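Local structure of serine-tRNA ligase (Naegleria fowleri, 6BLJ) at residues K187-H191 / I192-R196; Y215-G219 / D220-M224; L325-F328 / R329-Q332; N466-E469 / V470-P473. The protein probably catalyses the ATP-dependent attachment of serine to its cognate tRNA in the cytosol, by way of a seryl-adenylate, as a class II synthetase. All blocks are in the same frame, centred on the assembly; numbering follows the deposited sequence. Where two conformers were deposited one is given.

Along the chain the four contacts follow one another in series, each a short local turn or helix start, all on the same side of the chain's centre. Interactions 1, 2 and 3 have centres 14 to 15 Å apart and touch one another: M195 reaches L221, H191 and I192 pack on 325-328, and Y215 and L217 meet I327. Interaction 4 joins through interaction 2, where M224 packs on V467, P468 and L471; its nearest atoms stay about 8 Å from interaction 1 and about 13 Å from interaction 3. Helix 448-458 borders all four, and the AMP-binding loop of interaction 3 packs on the helix start of interaction 1 and the strand side of interaction 2.

Interaction 1 of 4, residues K187-H191 / I192-R196; sequences KCLKH and IDIMR
The N-terminal turn of helix 191-197 is opened by K190 at the N-cap, whose carbonyl oxygen accepts the first helical bond from I194 N at 3.1 Å, nearly straight at 171°. H191 O makes the next helical bond, taking M195 N at 2.9 Å. Just ahead of the cap, L189 lies against I194: CB of L189 stands 3.6 Å from CG1 of I194, and the two side chains run obliquely past each other. The I194 arm sits beside its own backbone N (chi1 -65°) and extends back toward the preceding loop, so that CD1 comes within 3.4 Å of L189 O. K190 takes another course, its chain bent about the CG-CD and CD-CE bonds to bring NZ to the carboxylate of D399 and the carbonyl of G397. A buried histidine, H191, packs on C453 and V456 of helix 448-458, while its backbone N is bonded to E457. The carboxylate of D193 reaches back over the cap through a single water, which accepts from K190 N at 2.9 Å and donates to D193 OD2 at 2.5 Å. On the next turn CD1 of I192 lies over the centre of the R196 guanidinium, 3.5 Å above its plane.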
loop_
_atom_site.group_PDB
_atom_site.type_symbol
_atom_site.label_atom_id
_atom_site.label_comp_id
_atom_site.label_asym_id
_atom_site.label_seq_id
_atom_site.Cartn_x
_atom_site.Cartn_y
_atom_site.Cartn_z
ATOM N N LYS A 187 -32.964 -27.846 -9.722
ATOM C CA LYS A 187 -31.978 -26.857 -10.138
ATOM C C LYS A 187 -30.743 -26.948 -9.250
ATOM O O LYS A 187 -30.857 -26.926 -8.020
ATOM C CB LYS A 187 -32.580 -25.452 -10.076
ATOM C CG LYS A 187 -31.595 -24.344 -10.439
ATOM C CD LYS A 187 -32.327 -22.993 -10.480
ATOM C CE LYS A 187 -31.386 -21.844 -10.839
ATOM N NZ LYS A 187 -32.132 -20.568 -11.029
ATOM N N CYS A 188 -29.565 -27.029 -9.875
ATOM C CA CYS A 188 -28.311 -27.123 -9.134
ATOM C C CYS A 188 -28.112 -25.922 -8.220
ATOM O O CYS A 188 -28.328 -24.779 -8.627
ATOM C CB CYS A 188 -27.129 -27.225 -10.098
ATOM S SG CYS A 188 -26.939 -28.846 -10.874
ATOM N N LEU A 189 -27.708 -26.189 -6.981
ATOM C CA LEU A 189 -27.352 -25.131 -6.047
ATOM C C LEU A 189 -25.920 -24.650 -6.294
ATOM O O LEU A 189 -25.088 -25.359 -6.856
ATOM C CB LEU A 189 -27.473 -25.622 -4.604
ATOM C CG LEU A 189 -28.842 -26.080 -4.094
ATOM C CD1 LEU A 189 -28.700 -26.635 -2.690
ATOM C CD2 LEU A 189 -29.776 -24.887 -4.091
ATOM N N LYS A 190 -25.658 -23.426 -5.850
ATOM C CA LYS A 190 -24.347 -22.790 -5.845
ATOM C C LYS A 190 -23.500 -23.306 -4.678
ATOM O O LYS A 190 -24.033 -23.679 -3.628
ATOM C CB LYS A 190 -24.545 -21.275 -5.709
ATOM C CG LYS A 190 -23.459 -20.387 -6.254
ATOM C CD LYS A 190 -23.926 -18.921 -6.224
ATOM C CE LYS A 190 -25.239 -18.727 -6.982
ATOM N NZ LYS A 190 -25.082 -18.688 -8.469
ATOM N N HIS A 191 -22.167 -23.249 -4.836
ATOM C CA HIS A 191 -21.275 -23.844 -3.832
ATOM C C HIS A 191 -21.532 -23.316 -2.412
ATOM O O HIS A 191 -21.532 -24.094 -1.454
ATOM C CB HIS A 191 -19.803 -23.628 -4.229
ATOM C CG HIS A 191 -19.456 -22.210 -4.569
ATOM N ND1 HIS A 191 -19.138 -21.266 -3.615
ATOM C CD2 HIS A 191 -19.378 -21.576 -5.765
ATOM C CE1 HIS A 191 -18.885 -20.111 -4.208
ATOM N NE2 HIS A 191 -19.024 -20.274 -5.513
ATOM N N ILE A 192 -21.767 -22.006 -2.246
ATOM C CA ILE A 192 -21.893 -21.471 -0.883
ATOM C C ILE A 192 -23.116 -22.062 -0.173
ATOM O O ILE A 192 -23.050 -22.413 1.014
ATOM C CB ILE A 192 -21.926 -19.926 -0.882
ATOM C CG1 ILE A 192 -21.938 -19.410 0.573
ATOM C CG2 ILE A 192 -23.142 -19.382 -1.659
ATOM C CD1 ILE A 192 -21.925 -17.914 0.673
ATOM N N ASP A 193 -24.240 -22.204 -0.885
ATOM C CA ASP A 193 -25.436 -22.785 -0.271
ATOM C C ASP A 193 -25.229 -24.253 0.058
ATOM O O ASP A 193 -25.633 -24.717 1.130
ATOM C CB ASP A 193 -26.641 -22.614 -1.194
ATOM C CG ASP A 193 -26.976 -21.156 -1.434
ATOM O OD1 ASP A 193 -27.095 -20.421 -0.436
ATOM O OD2 ASP A 193 -27.085 -20.738 -2.604
ATOM N N ILE A 194 -24.583 -24.989 -0.847
ATOM C CA ILE A 194 -24.281 -26.396 -0.598
ATOM C C ILE A 194 -23.423 -26.545 0.651
ATOM O O ILE A 194 -23.727 -27.351 1.541
ATOM C CB ILE A 194 -23.585 -27.011 -1.827
ATOM C CG1 ILE A 194 -24.539 -27.013 -3.025
ATOM C CG2 ILE A 194 -23.106 -28.404 -1.498
ATOM C CD1 ILE A 194 -23.868 -27.355 -4.354
ATOM N N MET A 195 -22.331 -25.775 0.735
ATOM C CA MET A 195 -21.413 -25.927 1.866
ATOM C C MET A 195 -22.085 -25.552 3.185
ATOM O O MET A 195 -21.857 -26.200 4.214
ATOM C CB MET A 195 -20.154 -25.082 1.650
ATOM C CG MET A 195 -19.298 -25.572 0.493
ATOM S SD MET A 195 -17.751 -24.651 0.346
ATOM C CE MET A 195 -16.975 -25.584 -0.978
ATOM N N ARG A 196 -22.926 -24.521 3.173
ATOM C CA ARG A 196 -23.661 -24.168 4.387
ATOM C C ARG A 196 -24.682 -25.245 4.746
ATOM O O ARG A 196 -24.892 -25.541 5.934
ATOM C CB ARG A 196 -24.353 -22.811 4.222
ATOM C CG ARG A 196 -23.404 -21.602 4.327
ATOM C CD ARG A 196 -24.154 -20.277 4.133
ATOM N NE ARG A 196 -23.270 -19.132 4.325
ATOM C CZ ARG A 196 -23.541 -17.918 3.857
ATOM N NH1 ARG A 196 -24.659 -17.709 3.167
ATOM N NH2 ARG A 196 -22.696 -16.919 4.064
HETATM O O HOH W 1 -27.841 -21.859 -4.753
#

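Interaction 2 of 4, residues Y215-G219 / D220-M224; sequences YFLLG and DLVRM
With CG2 of V222 beside its own backbone N and CG1 anti to it (chi1 176°), the CG2 methyl is brought back onto the end of strand 216-218, 3.1 Å from L217 O and 3.9 Å from L217 CB. This is a tight strand-to-helix corner: strand 216-218 and the start of helix 220-238 run at 97° to each other. In one of its two conformers L217 crosses L221 at about a right angle, CG of L217 meeting CB of L221 at 3.9 Å. G219, at the N-cap, has a positive phi of 71° that turns the chain; its carbonyl receives weak bonds from V222 N and R223 N. A water spans the corner, donating to L218 O and accepting from L221 N at 3.0 Å. L217 and L218 also pair in an antiparallel ladder with a strand of the third subunit, carrying the sheet across that interface, and F216 meets F291 of the same subunit edge-to-face. R223, whose guanidinium also bonds T478 and the M475 carbonyl, turns back along the first helical turn to form a salt bridge with D220. Its NH2 lies 3.1 Å from D220 OD1, which sits in the guanidinium plane although the approach comes from above the carboxylate plane.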
loop_
_atom_site.group_PDB
_atom_site.type_symbol
_atom_site.label_atom_id
_atom_site.label_comp_id
_atom_site.label_asym_id
_atom_site.label_seq_id
_atom_site.Cartn_x
_atom_site.Cartn_y
_atom_site.Cartn_z
ATOM N N TYR A 215 -12.914 -17.170 6.417
ATOM C CA TYR A 215 -13.791 -18.330 6.537
ATOM C C TYR A 215 -13.192 -19.351 7.492
ATOM O O TYR A 215 -11.971 -19.464 7.616
ATOM C CB TYR A 215 -14.058 -18.998 5.160
ATOM C CG TYR A 215 -12.808 -19.584 4.497
ATOM C CD1 TYR A 215 -11.914 -18.762 3.802
ATOM C CD2 TYR A 215 -12.541 -20.958 4.542
ATOM C CE1 TYR A 215 -10.766 -19.291 3.184
ATOM C CE2 TYR A 215 -11.402 -21.506 3.910
ATOM C CZ TYR A 215 -10.525 -20.660 3.248
ATOM O OH TYR A 215 -9.405 -21.163 2.640
ATOM N N PHE A 216 -14.069 -20.091 8.173
ATOM C CA PHE A 216 -13.723 -21.382 8.767
ATOM C C PHE A 216 -14.352 -22.484 7.930
ATOM O O PHE A 216 -15.504 -22.359 7.508
ATOM C CB PHE A 216 -14.251 -21.555 10.202
ATOM C CG PHE A 216 -13.628 -20.645 11.233
ATOM C CD1 PHE A 216 -12.728 -21.151 12.179
ATOM C CD2 PHE A 216 -14.006 -19.319 11.317
ATOM C CE1 PHE A 216 -12.184 -20.313 13.178
ATOM C CE2 PHE A 216 -13.460 -18.454 12.308
ATOM C CZ PHE A 216 -12.559 -18.958 13.242
ATOM N N LEU A 217 -13.599 -23.558 7.701
ATOM C CA LEU A 217 -14.113 -24.776 7.087
ATOM C C LEU A 217 -14.246 -25.836 8.176
ATOM O O LEU A 217 -13.384 -25.940 9.059
ATOM C CB LEU A 217 -13.183 -25.257 5.960
ATOM C CG LEU A 217 -13.784 -25.987 4.752
ATOM C CD1 LEU A 217 -14.667 -25.045 3.938
ATOM C CD2 LEU A 217 -12.694 -26.604 3.864
ATOM N N LEU A 218 -15.352 -26.605 8.145
ATOM C CA LEU A 218 -15.632 -27.595 9.195
ATOM C C LEU A 218 -15.965 -28.984 8.646
ATOM O O LEU A 218 -16.593 -29.128 7.594
ATOM C CB LEU A 218 -16.808 -27.164 10.101
ATOM C CG LEU A 218 -16.622 -25.878 10.933
ATOM C CD1 LEU A 218 -17.002 -24.681 10.101
ATOM C CD2 LEU A 218 -17.419 -25.911 12.226
ATOM N N GLY A 219 -15.589 -30.011 9.413
ATOM C CA GLY A 219 -16.110 -31.354 9.178
ATOM C C GLY A 219 -15.564 -32.007 7.923
ATOM O O GLY A 219 -14.367 -31.936 7.619
ATOM N N ASP A 220 -16.453 -32.678 7.183
ATOM C CA ASP A 220 -15.989 -33.491 6.058
ATOM C C ASP A 220 -15.328 -32.637 4.968
ATOM O O ASP A 220 -14.430 -33.114 4.263
ATOM C CB ASP A 220 -17.158 -34.296 5.483
ATOM C CG ASP A 220 -17.651 -35.393 6.434
ATOM O OD1 ASP A 220 -16.915 -35.811 7.352
ATOM O OD2 ASP A 220 -18.792 -35.843 6.265
ATOM N N LEU A 221 -15.729 -31.368 4.834
ATOM C CA LEU A 221 -15.094 -30.500 3.843
ATOM C C LEU A 221 -13.615 -30.293 4.154
ATOM O O LEU A 221 -12.783 -30.221 3.238
ATOM C CB LEU A 221 -15.820 -29.156 3.789
ATOM C CG LEU A 221 -17.196 -29.157 3.108
ATOM C CD1 LEU A 221 -17.744 -27.723 3.065
ATOM C CD2 LEU A 221 -17.141 -29.782 1.711
ATOM N N VAL A 222 -13.268 -30.185 5.439
ATOM C CA VAL A 222 -11.857 -30.152 5.834
ATOM C C VAL A 222 -11.154 -31.439 5.400
ATOM O O VAL A 222 -10.046 -31.416 4.841
ATOM C CB VAL A 222 -11.728 -29.937 7.353
ATOM C CG1 VAL A 222 -10.258 -30.011 7.793
ATOM C CG2 VAL A 222 -12.361 -28.606 7.782
ATOM N N ARG A 223 -11.774 -32.587 5.680
ATOM C CA ARG A 223 -11.142 -33.853 5.296
ATOM C C ARG A 223 -11.000 -33.954 3.779
ATOM O O ARG A 223 -10.005 -34.481 3.276
ATOM C CB ARG A 223 -11.917 -35.050 5.858
ATOM C CG ARG A 223 -11.937 -35.099 7.382
ATOM C CD ARG A 223 -12.370 -36.463 7.902
ATOM N NE ARG A 223 -13.698 -36.837 7.425
ATOM C CZ ARG A 223 -13.959 -37.895 6.661
ATOM N NH1 ARG A 223 -12.983 -38.724 6.288
ATOM N NH2 ARG A 223 -15.210 -38.137 6.281
ATOM N N MET A 224 -11.969 -33.421 3.029
ATOM C CA MET A 224 -11.827 -33.412 1.573
ATOM C C MET A 224 -10.746 -32.431 1.117
ATOM O O MET A 224 -10.095 -32.654 0.089
ATOM C CB MET A 224 -13.159 -33.078 0.905
ATOM C CG MET A 224 -13.130 -33.319 -0.597
ATOM S SD MET A 224 -14.708 -33.085 -1.438
ATOM C CE MET A 224 -15.587 -34.546 -0.937
HETATM O O HOH W 2 -18.336 -30.497 5.912
#

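Interaction 3 of 4, residues L325-F328 / R329-Q332. With AMP (adenosine monophosphate), chain D.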
loop_
_atom_site.group_PDB
_atom_site.type_symbol
_atom_site.label_atom_id
_atom_site.label_comp_id
_atom_site.label_asym_id
_atom_site.label_seq_id
_atom_site.Cartn_x
_atom_site.Cartn_y
_atom_site.Cartn_z
ATOM N N LEU A 325 -19.149 -14.384 -2.558
ATOM C CA LEU A 325 -19.885 -15.431 -1.855
ATOM C C LEU A 325 -19.043 -16.697 -1.747
ATOM O O LEU A 325 -18.676 -17.291 -2.768
ATOM C CB LEU A 325 -21.197 -15.750 -2.573
ATOM C CG LEU A 325 -22.169 -14.607 -2.872
ATOM C CD1 LEU A 325 -23.457 -15.176 -3.477
ATOM C CD2 LEU A 325 -22.457 -13.734 -1.644
ATOM N N GLY A 326 -18.755 -17.122 -0.514
ATOM C CA GLY A 326 -18.129 -18.422 -0.310
ATOM C C GLY A 326 -16.613 -18.385 -0.444
ATOM O O GLY A 326 -15.969 -17.371 -0.204
ATOM N N ILE A 327 -16.036 -19.510 -0.848
ATOM C CA ILE A 327 -14.582 -19.653 -0.816
ATOM C C ILE A 327 -13.992 -19.795 -2.227
ATOM O O ILE A 327 -12.892 -20.334 -2.398
ATOM C CB ILE A 327 -14.172 -20.811 0.110
ATOM C CG1 ILE A 327 -14.604 -22.180 -0.444
ATOM C CG2 ILE A 327 -14.805 -20.588 1.497
ATOM C CD1 ILE A 327 -14.177 -23.345 0.500
ATOM N N PHE A 328 -14.719 -19.310 -3.241
ATOM C CA PHE A 328 -14.209 -19.285 -4.617
ATOM C C PHE A 328 -13.056 -18.291 -4.772
ATOM O O PHE A 328 -12.056 -18.583 -5.441
ATOM C CB PHE A 328 -15.359 -18.938 -5.563
ATOM C CG PHE A 328 -14.969 -18.822 -7.004
ATOM C CD1 PHE A 328 -14.468 -17.626 -7.501
ATOM C CD2 PHE A 328 -15.157 -19.887 -7.880
ATOM C CE1 PHE A 328 -14.125 -17.502 -8.850
ATOM C CE2 PHE A 328 -14.828 -19.766 -9.236
ATOM C CZ PHE A 328 -14.308 -18.580 -9.717
ATOM N N ARG A 329 -13.195 -17.099 -4.204
ATOM C CA ARG A 329 -12.143 -16.087 -4.221
ATOM C C ARG A 329 -11.936 -15.623 -2.791
ATOM O O ARG A 329 -12.793 -14.921 -2.234
ATOM C CB ARG A 329 -12.519 -14.905 -5.123
ATOM C CG ARG A 329 -11.445 -13.824 -5.176
ATOM C CD ARG A 329 -11.907 -12.610 -5.981
ATOM N NE ARG A 329 -12.271 -12.971 -7.346
ATOM C CZ ARG A 329 -11.402 -13.108 -8.342
ATOM N NH1 ARG A 329 -10.106 -12.895 -8.133
ATOM N NH2 ARG A 329 -11.829 -13.450 -9.553
ATOM N N VAL A 330 -10.788 -15.981 -2.214
ATOM C CA VAL A 330 -10.475 -15.714 -0.821
ATOM C C VAL A 330 -9.074 -15.105 -0.743
ATOM O O VAL A 330 -8.377 -14.987 -1.747
ATOM C CB VAL A 330 -10.581 -16.988 0.039
ATOM C CG1 VAL A 330 -12.046 -17.405 0.196
ATOM C CG2 VAL A 330 -9.776 -18.132 -0.606
ATOM N N HIS A 331 -8.674 -14.706 0.471
ATOM C CA HIS A 331 -7.326 -14.211 0.730
ATOM C C HIS A 331 -6.351 -15.314 1.113
ATOM O O HIS A 331 -5.145 -15.056 1.133
ATOM C CB HIS A 331 -7.319 -13.170 1.856
ATOM C CG HIS A 331 -8.178 -11.975 1.587
ATOM N ND1 HIS A 331 -7.946 -11.111 0.539
ATOM C CD2 HIS A 331 -9.252 -11.483 2.252
ATOM C CE1 HIS A 331 -8.848 -10.143 0.564
ATOM N NE2 HIS A 331 -9.658 -10.351 1.587
ATOM N N GLN A 332 -6.848 -16.521 1.404
ATOM C CA GLN A 332 -6.043 -17.607 1.959
ATOM C C GLN A 332 -6.545 -18.935 1.408
ATOM O O GLN A 332 -7.712 -19.290 1.616
ATOM C CB GLN A 332 -6.131 -17.586 3.493
ATOM C CG GLN A 332 -5.453 -18.733 4.218
ATOM C CD GLN A 332 -5.841 -18.757 5.698
ATOM O OE1 GLN A 332 -5.815 -17.732 6.377
ATOM N NE2 GLN A 332 -6.239 -19.918 6.186
HETATM P P AMP D . -3.095 -17.407 -10.710
HETATM O O1P AMP D . -3.736 -16.024 -10.593
HETATM O O2P AMP D . -1.802 -17.657 -10.038
HETATM O O3P AMP D . -3.074 -17.800 -12.180
HETATM O "O5'" AMP D . -4.135 -18.403 -10.028
HETATM C "C5'" AMP D . -3.952 -19.811 -10.076
HETATM C "C4'" AMP D . -5.182 -20.527 -9.559
HETATM O "O4'" AMP D . -5.308 -20.319 -8.129
HETATM C "C3'" AMP D . -6.499 -20.040 -10.124
HETATM O "O3'" AMP D . -6.799 -20.617 -11.381
HETATM C "C2'" AMP D . -7.494 -20.407 -9.037
HETATM O "O2'" AMP D . -7.819 -21.784 -9.121
HETATM C "C1'" AMP D . -6.665 -20.180 -7.775
HETATM N N9 AMP D . -6.868 -18.838 -7.178
HETATM C C8 AMP D . -6.315 -17.661 -7.614
HETATM N N7 AMP D . -6.655 -16.613 -6.898
HETATM C C5 AMP D . -7.487 -17.136 -5.921
HETATM C C6 AMP D . -8.182 -16.544 -4.847
HETATM N N6 AMP D . -8.107 -15.239 -4.532
HETATM N N1 AMP D . -8.954 -17.343 -4.082
HETATM C C2 AMP D . -8.998 -18.652 -4.357
HETATM N N3 AMP D . -8.368 -19.329 -5.322
HETATM C C4 AMP D . -7.631 -18.510 -6.083
HETATM O O HOH W 3 -15.772 -16.357 -3.311
HETATM O O HOH W 4 -14.872 -14.895 -0.389
#
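Apolar contact between the two halves of the loop rests on V330, whose CG1 lies 3.5 Å from I327 CA and 4.0 Å from I327 CB. V330 CG1 is anti to its own carbonyl carbon (chi1 -71°), which turns this methyl back to I327 while CG2 faces the adenine, 3.7 Å from AMP N1. Water replaces direct bonds between the backbones: one molecule accepts from R329 N at 2.8 Å and has L325 O within donating range, and a second lies 2.7 Å from G326 O and 2.8 Å from R329 O, with more acceptors in reach than it has protons. Bonding to the nucleotide uses the V330 backbone twice. V330 N gives a nearly straight bond to AMP N1 (3.0 Å, 171°), and V330 O receives AMP N6 at 2.8 Å, so the paired groups read the Watson-Crick edge of adenine. The loop joins antiparallel strands 304-313 and 332-342, the motif 2 hairpin of class II synthetases, and lines the AMP pocket with R314, E316, L407 and S409. Charged and ring contacts flank it: the R329 guanidinium makes salt bridges with D323 and E316, its plane turned 62° from the F328 ring. That ring is in cation-pi contact with R450, whose NE also bonds F328 O.

Interaction 4 of 4, residues N466-E469 / V470-P473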
loop_
_atom_site.group_PDB
_atom_site.type_symbol
_atom_site.label_atom_id
_atom_site.label_comp_id
_atom_site.label_asym_id
_atom_site.label_seq_id
_atom_site.Cartn_x
_atom_site.Cartn_y
_atom_site.Cartn_z
ATOM N N ASN A 466 -21.989 -36.259 -3.240
ATOM C CA ASN A 466 -21.175 -37.448 -3.468
ATOM C C ASN A 466 -19.685 -37.094 -3.421
ATOM O O ASN A 466 -19.271 -36.034 -3.900
ATOM C CB ASN A 466 -21.509 -38.070 -4.827
ATOM C CG ASN A 466 -22.915 -38.638 -4.880
ATOM O OD1 ASN A 466 -23.349 -39.324 -3.963
ATOM N ND2 ASN A 466 -23.620 -38.387 -5.982
ATOM N N VAL A 467 -18.883 -37.979 -2.842
ATOM C CA VAL A 467 -17.420 -37.824 -2.863
ATOM C C VAL A 467 -16.873 -38.397 -4.169
ATOM O O VAL A 467 -17.149 -39.566 -4.486
ATOM C CB VAL A 467 -16.790 -38.522 -1.661
ATOM C CG1 VAL A 467 -15.258 -38.435 -1.740
ATOM C CG2 VAL A 467 -17.315 -37.909 -0.357
ATOM N N PRO A 468 -16.087 -37.637 -4.940
ATOM C CA PRO A 468 -15.500 -38.195 -6.166
ATOM C C PRO A 468 -14.784 -39.511 -5.883
ATOM O O PRO A 468 -14.091 -39.653 -4.874
ATOM C CB PRO A 468 -14.529 -37.106 -6.623
ATOM C CG PRO A 468 -15.180 -35.798 -6.108
ATOM C CD PRO A 468 -15.820 -36.194 -4.785
ATOM N N GLU A 469 -14.993 -40.483 -6.772
ATOM C CA GLU A 469 -14.482 -41.831 -6.535
ATOM C C GLU A 469 -13.005 -41.806 -6.154
ATOM O O GLU A 469 -12.598 -42.426 -5.168
ATOM C CB GLU A 469 -14.698 -42.698 -7.769
ATOM C CG GLU A 469 -14.622 -44.170 -7.472
ATOM C CD GLU A 469 -14.894 -45.008 -8.693
ATOM O OE1 GLU A 469 -16.073 -45.110 -9.096
ATOM O OE2 GLU A 469 -13.918 -45.543 -9.262
ATOM N N VAL A 470 -12.193 -41.052 -6.903
ATOM C CA VAL A 470 -10.748 -41.084 -6.684
ATOM C C VAL A 470 -10.356 -40.500 -5.329
ATOM O O VAL A 470 -9.265 -40.798 -4.832
ATOM C CB VAL A 470 -10.013 -40.367 -7.834
ATOM C CG1 VAL A 470 -10.106 -38.857 -7.678
ATOM C CG2 VAL A 470 -8.558 -40.809 -7.913
ATOM N N LEU A 471 -11.201 -39.669 -4.707
ATOM C CA LEU A 471 -10.875 -39.106 -3.396
ATOM C C LEU A 471 -11.340 -39.978 -2.232
ATOM O O LEU A 471 -10.936 -39.721 -1.090
ATOM C CB LEU A 471 -11.466 -37.683 -3.225
ATOM C CG LEU A 471 -10.943 -36.518 -4.071
ATOM C CD1 LEU A 471 -11.646 -35.173 -3.755
ATOM C CD2 LEU A 471 -9.428 -36.367 -3.905
ATOM N N GLN A 472 -12.192 -40.977 -2.478
ATOM C CA GLN A 472 -12.752 -41.751 -1.370
ATOM C C GLN A 472 -11.682 -42.432 -0.517
ATOM O O GLN A 472 -11.745 -42.307 0.719
ATOM C CB GLN A 472 -13.793 -42.736 -1.917
ATOM C CG GLN A 472 -15.003 -42.020 -2.538
ATOM C CD GLN A 472 -16.047 -42.958 -3.142
ATOM O OE1 GLN A 472 -15.986 -44.168 -2.969
ATOM N NE2 GLN A 472 -17.000 -42.391 -3.877
ATOM N N PRO A 473 -10.670 -43.114 -1.076
ATOM C CA PRO A 473 -9.630 -43.696 -0.205
ATOM C C PRO A 473 -8.861 -42.668 0.603
ATOM O O PRO A 473 -8.381 -42.986 1.696
ATOM C CB PRO A 473 -8.711 -44.436 -1.191
ATOM C CG PRO A 473 -9.543 -44.669 -2.392
ATOM C CD PRO A 473 -10.475 -43.502 -2.487
#
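V467 and Q472 meet obliquely across a short turn, the CG1 methyl of V467 touching the aliphatic CG of Q472 at 3.7 Å. V467 CG1 is anti to the backbone N, which puts this branch on the glutamine side. Q472 CG lies beside its own backbone N (chi1 -64°), and from there the chain runs extended, carrying the terminal amide back past E469 CA to the V467 carbonyl. Here Q472 NE2 donates to V467 O at 2.9 Å, nearly straight at 171°. The acceptor lies in the plane of the glutamine amide, whereas the donor stands tilted 27° from the carbonyl plane of V467. A side-chain amide thus ties the incoming backbone to the end of the turn, and the bond holds the amide's rotation. L471 shares the V467 methyl: its CB meets CG1 of V467 at 4.1 Å, while its CD1 lies 4.3 Å from P468 CG, a looser apolar contact that continues onto M224 and Y231 of helix 220-238 and onto I455 of helix 448-458. The backbone between them is wound in a tight turn. P468 O receives L471 N at 2.9 Å and, weakly, Q472 N; E469 O receives Q472 N at 3.1 Å. Bonds from residue i+3 to residue i in succession are those of a 3-10 turn, here in the loop between strands 464-466 and 480-482, packed against the two helices.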